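Local atomic coordinates of DegT/DnrJ/EryC1/StrS aminotransferase (Brucella abortus 2308, PDB entry 4QGR), a protein that binds pyridoxal 5'-phosphate and probably acts as an aminotransferase of the DegT/DnrJ/EryC1/StrS family. Residues S115-I127 against D145-I159. Sequence-based numbering, arbitrary orientation.
Sequences SYNMNVEQLEAAI and DLFGLAASYNRITAI
With CG of Asn117 beside its own backbone N (chi1 -75°), the carboxamide reaches across to the loop 145-151 and meets it through both ends. Asn117 OD1 accepts from Leu146 N at 2.8 Å, in the carbonyl plane and on a lone pair, whereas Asn117 ND2 donates to Leu149 O at 2.9 Å from above that carbonyl's plane; two bonds at opposite ends of one amide fix its rotation. Three waters add bridges between the backbones or from the amide itself, one joining Ser115 O to Leu146 O.

Further on, Arg155, bent at chi3, lays one guanidinium face over Val120 CG1 and turns its edge to Glu121. The salt bridge from Arg155 NH2 to Glu121 OE2, 2.6 Å, is nearly straight (171°), although the carboxylate is met from above its plane. Ile159 is a knob among Val120, Leu123, Glu124 and Ile127; Ile159 CD1 lies a tight 3.5 Å from Val120 CG1.

Phe147 N is hydrogen-bonded to Gln173 OE1 of the cofactor site. The axes of 120-127 and 153-159 approach to 9.9 Å, nearly parallel (14°). Helix 153-163 is the beta-alpha-beta crossover between parallel neighbours 137-141 and 166-170, consistent with a fold-type I PLP enzyme; Leu123 touches strand 83-88, Thr157 strand 166-170.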
loop_
_atom_site.group_PDB
_atom_site.type_symbol
_atom_site.label_atom_id
_atom_site.label_comp_id
_atom_site.label_asym_id
_atom_site.label_seq_id
_atom_site.Cartn_x
_atom_site.Cartn_y
_atom_site.Cartn_z
ATOM N N SER A 115 11.661 -2.745 -29.598
ATOM C CA SER A 115 11.972 -2.760 -28.194
ATOM C C SER A 115 10.725 -2.708 -27.279
ATOM O O SER A 115 10.825 -3.030 -26.094
ATOM C CB SER A 115 12.895 -1.587 -27.875
ATOM O OG SER A 115 12.168 -0.362 -27.836
ATOM N N TYR A 116 9.601 -2.231 -27.813
ATOM C CA TYR A 116 8.370 -1.996 -27.058
ATOM C C TYR A 116 8.522 -0.941 -25.972
ATOM O O TYR A 116 7.675 -0.832 -25.061
ATOM C CB TYR A 116 7.830 -3.308 -26.449
ATOM C CG TYR A 116 7.757 -4.448 -27.420
ATOM C CD1 TYR A 116 7.205 -4.278 -28.684
ATOM C CD2 TYR A 116 8.259 -5.720 -27.092
ATOM C CE1 TYR A 116 7.114 -5.330 -29.577
ATOM C CE2 TYR A 116 8.159 -6.771 -27.984
ATOM C CZ TYR A 116 7.582 -6.566 -29.231
ATOM O OH TYR A 116 7.501 -7.590 -30.158
ATOM N N ASN A 117 9.584 -0.143 -26.086
ATOM C CA ASN A 117 9.874 0.919 -25.141
ATOM C C ASN A 117 9.667 2.327 -25.758
ATOM O O ASN A 117 9.664 2.482 -26.979
ATOM C CB ASN A 117 11.300 0.740 -24.583
ATOM C CG ASN A 117 11.385 -0.382 -23.568
ATOM O OD1 ASN A 117 10.398 -0.672 -22.886
ATOM N ND2 ASN A 117 12.566 -0.948 -23.383
ATOM N N MET A 118 9.497 3.315 -24.899
ATOM C CA MET A 118 9.109 4.699 -25.301
ATOM C C MET A 118 9.907 5.208 -26.501
ATOM O O MET A 118 11.133 5.225 -26.490
ATOM C CB MET A 118 9.321 5.650 -24.116
ATOM C CG MET A 118 8.895 7.106 -24.396
ATOM S SD MET A 118 8.975 8.198 -22.978
ATOM C CE MET A 118 7.636 7.614 -21.934
ATOM N N ASN A 119 9.180 5.701 -27.501
ATOM C CA ASN A 119 9.729 6.263 -28.721
ATOM C C ASN A 119 10.277 7.667 -28.393
ATOM O O ASN A 119 9.544 8.571 -27.951
ATOM C CB ASN A 119 8.609 6.353 -29.794
ATOM C CG ASN A 119 9.048 7.034 -31.082
ATOM O OD1 ASN A 119 9.735 8.036 -31.064
ATOM N ND2 ASN A 119 8.556 6.543 -32.202
ATOM N N VAL A 120 11.566 7.833 -28.581
ATOM C CA VAL A 120 12.227 9.050 -28.143
ATOM C C VAL A 120 11.866 10.270 -28.989
ATOM O O VAL A 120 11.700 11.390 -28.455
ATOM C CB VAL A 120 13.730 8.803 -28.137
ATOM C CG1 VAL A 120 14.493 10.118 -28.038
ATOM C CG2 VAL A 120 14.019 7.815 -27.006
ATOM N N GLU A 121 11.796 10.087 -30.307
ATOM C CA GLU A 121 11.483 11.208 -31.184
ATOM C C GLU A 121 10.100 11.735 -30.883
ATOM O O GLU A 121 9.863 12.968 -30.881
ATOM C CB GLU A 121 11.541 10.816 -32.658
ATOM C CG GLU A 121 12.949 10.638 -33.203
ATOM C CD GLU A 121 13.588 9.292 -32.903
ATOM O OE1 GLU A 121 12.915 8.352 -32.385
ATOM O OE2 GLU A 121 14.814 9.191 -33.188
ATOM N N GLN A 122 9.175 10.816 -30.659
ATOM C CA GLN A 122 7.803 11.210 -30.369
ATOM C C GLN A 122 7.658 11.823 -28.982
ATOM O O GLN A 122 6.869 12.724 -28.814
ATOM C CB GLN A 122 6.831 10.052 -30.559
ATOM C CG GLN A 122 5.416 10.583 -30.778
ATOM C CD GLN A 122 4.333 9.545 -30.710
ATOM O OE1 GLN A 122 4.427 8.563 -29.950
ATOM N NE2 GLN A 122 3.259 9.787 -31.435
ATOM N N LEU A 123 8.439 11.368 -28.003
ATOM C CA LEU A 123 8.519 12.030 -26.711
ATOM C C LEU A 123 8.855 13.525 -26.893
ATOM O O LEU A 123 8.206 14.408 -26.307
ATOM C CB LEU A 123 9.595 11.389 -25.857
ATOM C CG LEU A 123 10.011 12.057 -24.570
ATOM C CD1 LEU A 123 8.833 12.189 -23.621
ATOM C CD2 LEU A 123 11.208 11.391 -23.858
ATOM N N GLU A 124 9.897 13.783 -27.656
ATOM C CA GLU A 124 10.313 15.149 -27.931
ATOM C C GLU A 124 9.174 15.983 -28.537
ATOM O O GLU A 124 8.920 17.134 -28.132
ATOM C CB GLU A 124 11.582 15.136 -28.830
ATOM C CG GLU A 124 12.245 16.506 -28.962
ATOM C CD GLU A 124 13.685 16.409 -29.465
ATOM O OE1 GLU A 124 13.912 15.882 -30.572
ATOM O OE2 GLU A 124 14.603 16.842 -28.746
ATOM N N ALA A 125 8.506 15.410 -29.519
ATOM C CA ALA A 125 7.352 16.075 -30.171
ATOM C C ALA A 125 6.187 16.325 -29.216
ATOM O O ALA A 125 5.528 17.374 -29.314
ATOM C CB ALA A 125 6.890 15.273 -31.339
ATOM N N ALA A 126 5.960 15.389 -28.305
ATOM C CA ALA A 126 4.888 15.468 -27.326
ATOM C C ALA A 126 5.156 16.612 -26.351
ATOM O O ALA A 126 4.252 17.386 -26.029
ATOM C CB ALA A 126 4.753 14.145 -26.570
ATOM N N ILE A 127 6.412 16.744 -25.913
ATOM C CA ILE A 127 6.782 17.811 -24.993
ATOM C C ILE A 127 6.610 19.155 -25.704
ATOM O O ILE A 127 6.032 20.091 -25.139
ATOM C CB ILE A 127 8.212 17.666 -24.507
ATOM C CG1 ILE A 127 8.319 16.465 -23.574
ATOM C CG2 ILE A 127 8.679 18.956 -23.842
ATOM C CD1 ILE A 127 9.706 15.953 -23.372
ATOM N N ASP A 145 10.934 0.099 -18.513
ATOM C CA ASP A 145 11.804 -0.913 -19.037
ATOM C C ASP A 145 10.946 -2.132 -19.334
ATOM O O ASP A 145 10.873 -3.038 -18.536
ATOM C CB ASP A 145 12.868 -1.281 -18.025
ATOM C CG ASP A 145 13.709 -0.104 -17.599
ATOM O OD1 ASP A 145 13.966 0.801 -18.436
ATOM O OD2 ASP A 145 14.134 -0.084 -16.409
ATOM N N LEU A 146 10.236 -2.145 -20.466
ATOM C CA LEU A 146 9.166 -3.125 -20.633
ATOM C C LEU A 146 9.736 -4.517 -20.815
ATOM O O LEU A 146 10.660 -4.705 -21.558
ATOM C CB LEU A 146 8.219 -2.766 -21.794
ATOM C CG LEU A 146 6.845 -3.437 -21.743
ATOM C CD1 LEU A 146 6.051 -2.984 -20.518
ATOM C CD2 LEU A 146 6.006 -3.170 -22.982
ATOM N N PHE A 147 9.156 -5.489 -20.142
ATOM C CA PHE A 147 9.543 -6.927 -20.235
ATOM C C PHE A 147 10.948 -7.217 -19.757
ATOM O O PHE A 147 11.456 -8.321 -19.949
ATOM C CB PHE A 147 9.330 -7.525 -21.656
ATOM C CG PHE A 147 7.919 -7.335 -22.205
ATOM C CD1 PHE A 147 6.793 -7.417 -21.388
ATOM C CD2 PHE A 147 7.736 -7.051 -23.531
ATOM C CE1 PHE A 147 5.511 -7.255 -21.912
ATOM C CE2 PHE A 147 6.425 -6.897 -24.065
ATOM C CZ PHE A 147 5.312 -7.008 -23.247
ATOM N N GLY A 148 11.560 -6.217 -19.135
ATOM C CA GLY A 148 12.942 -6.371 -18.599
ATOM C C GLY A 148 14.029 -5.693 -19.350
ATOM O O GLY A 148 15.197 -5.686 -18.895
ATOM N N LEU A 149 13.681 -5.064 -20.484
ATOM C CA LEU A 149 14.650 -4.468 -21.387
ATOM C C LEU A 149 14.770 -2.970 -21.113
ATOM O O LEU A 149 13.753 -2.273 -21.136
ATOM C CB LEU A 149 14.180 -4.664 -22.820
ATOM C CG LEU A 149 15.079 -4.121 -23.964
ATOM C CD1 LEU A 149 16.392 -4.852 -23.935
ATOM C CD2 LEU A 149 14.354 -4.269 -25.306
ATOM N N ALA A 150 16.001 -2.470 -20.875
ATOM C CA ALA A 150 16.166 -1.069 -20.513
ATOM C C ALA A 150 15.747 -0.145 -21.665
ATOM O O ALA A 150 16.055 -0.400 -22.846
ATOM C CB ALA A 150 17.605 -0.752 -20.119
ATOM N N ALA A 151 15.033 0.905 -21.302
ATOM C CA ALA A 151 14.654 1.972 -22.240
ATOM C C ALA A 151 15.891 2.787 -22.664
ATOM O O ALA A 151 17.010 2.606 -22.138
ATOM C CB ALA A 151 13.602 2.874 -21.599
ATOM N N SER A 152 15.683 3.730 -23.574
ATOM C CA SER A 152 16.808 4.446 -24.180
ATOM C C SER A 152 17.194 5.666 -23.393
ATOM O O SER A 152 16.890 6.775 -23.811
ATOM C CB SER A 152 16.494 4.815 -25.615
ATOM O OG SER A 152 16.455 3.625 -26.372
ATOM N N TYR A 153 17.825 5.468 -22.237
ATOM C CA TYR A 153 17.967 6.552 -21.257
ATOM C C TYR A 153 18.870 7.704 -21.711
ATOM O O TYR A 153 18.636 8.838 -21.274
ATOM C CB TYR A 153 18.404 6.015 -19.865
ATOM C CG TYR A 153 17.239 5.279 -19.268
ATOM C CD1 TYR A 153 16.159 5.994 -18.738
ATOM C CD2 TYR A 153 17.172 3.896 -19.282
ATOM C CE1 TYR A 153 15.038 5.351 -18.229
ATOM C CE2 TYR A 153 16.040 3.242 -18.779
ATOM C CZ TYR A 153 14.978 3.985 -18.272
ATOM O OH TYR A 153 13.799 3.394 -17.800
ATOM N N ASN A 154 19.849 7.448 -22.566
ATOM C CA ASN A 154 20.721 8.581 -22.983
ATOM C C ASN A 154 19.945 9.573 -23.805
ATOM O O ASN A 154 19.976 10.761 -23.514
ATOM C CB ASN A 154 21.947 8.121 -23.727
ATOM C CG ASN A 154 22.767 7.161 -22.912
ATOM O OD1 ASN A 154 22.762 7.189 -21.670
ATOM N ND2 ASN A 154 23.414 6.250 -23.593
ATOM N N ARG A 155 19.207 9.097 -24.804
ATOM C CA ARG A 155 18.415 10.010 -25.613
ATOM C C ARG A 155 17.242 10.650 -24.828
ATOM O O ARG A 155 16.900 11.831 -25.037
ATOM C CB ARG A 155 17.950 9.325 -26.875
ATOM C CG ARG A 155 19.147 8.857 -27.712
ATOM C CD ARG A 155 18.734 8.108 -28.950
ATOM N NE ARG A 155 18.143 9.058 -29.883
ATOM C CZ ARG A 155 17.232 8.752 -30.795
ATOM N NH1 ARG A 155 16.793 7.506 -30.918
ATOM N NH2 ARG A 155 16.759 9.714 -31.578
ATOM N N ILE A 156 16.609 9.870 -23.949
ATOM C CA ILE A 156 15.548 10.403 -23.104
ATOM C C ILE A 156 16.062 11.494 -22.163
ATOM O O ILE A 156 15.437 12.546 -22.010
ATOM C CB ILE A 156 14.845 9.265 -22.315
ATOM C CG1 ILE A 156 14.107 8.352 -23.278
ATOM C CG2 ILE A 156 13.815 9.816 -21.340
ATOM C CD1 ILE A 156 13.538 7.147 -22.601
ATOM N N THR A 157 17.227 11.267 -21.559
ATOM C CA THR A 157 17.796 12.245 -20.662
ATOM C C THR A 157 18.239 13.488 -21.449
ATOM O O THR A 157 18.072 14.633 -20.952
ATOM C CB THR A 157 18.967 11.604 -19.886
ATOM O OG1 THR A 157 18.481 10.393 -19.293
ATOM C CG2 THR A 157 19.556 12.558 -18.824
ATOM N N ALA A 158 18.756 13.305 -22.660
ATOM C CA ALA A 158 19.110 14.482 -23.465
ATOM C C ALA A 158 17.883 15.403 -23.648
ATOM O O ALA A 158 17.982 16.615 -23.535
ATOM C CB ALA A 158 19.677 14.098 -24.818
ATOM N N ILE A 159 16.712 14.800 -23.858
ATOM C CA ILE A 159 15.490 15.579 -23.969
ATOM C C ILE A 159 15.124 16.272 -22.654
ATOM O O ILE A 159 14.816 17.464 -22.609
ATOM C CB ILE A 159 14.326 14.687 -24.480
ATOM C CG1 ILE A 159 14.537 14.355 -25.949
ATOM C CG2 ILE A 159 13.012 15.429 -24.331
ATOM C CD1 ILE A 159 13.814 13.124 -26.394
HETATM O O HOH W 1 10.501 -5.086 -24.374
HETATM O O HOH W 2 14.954 -0.329 -25.366
HETATM O O HOH W 3 13.110 3.917 -25.054
#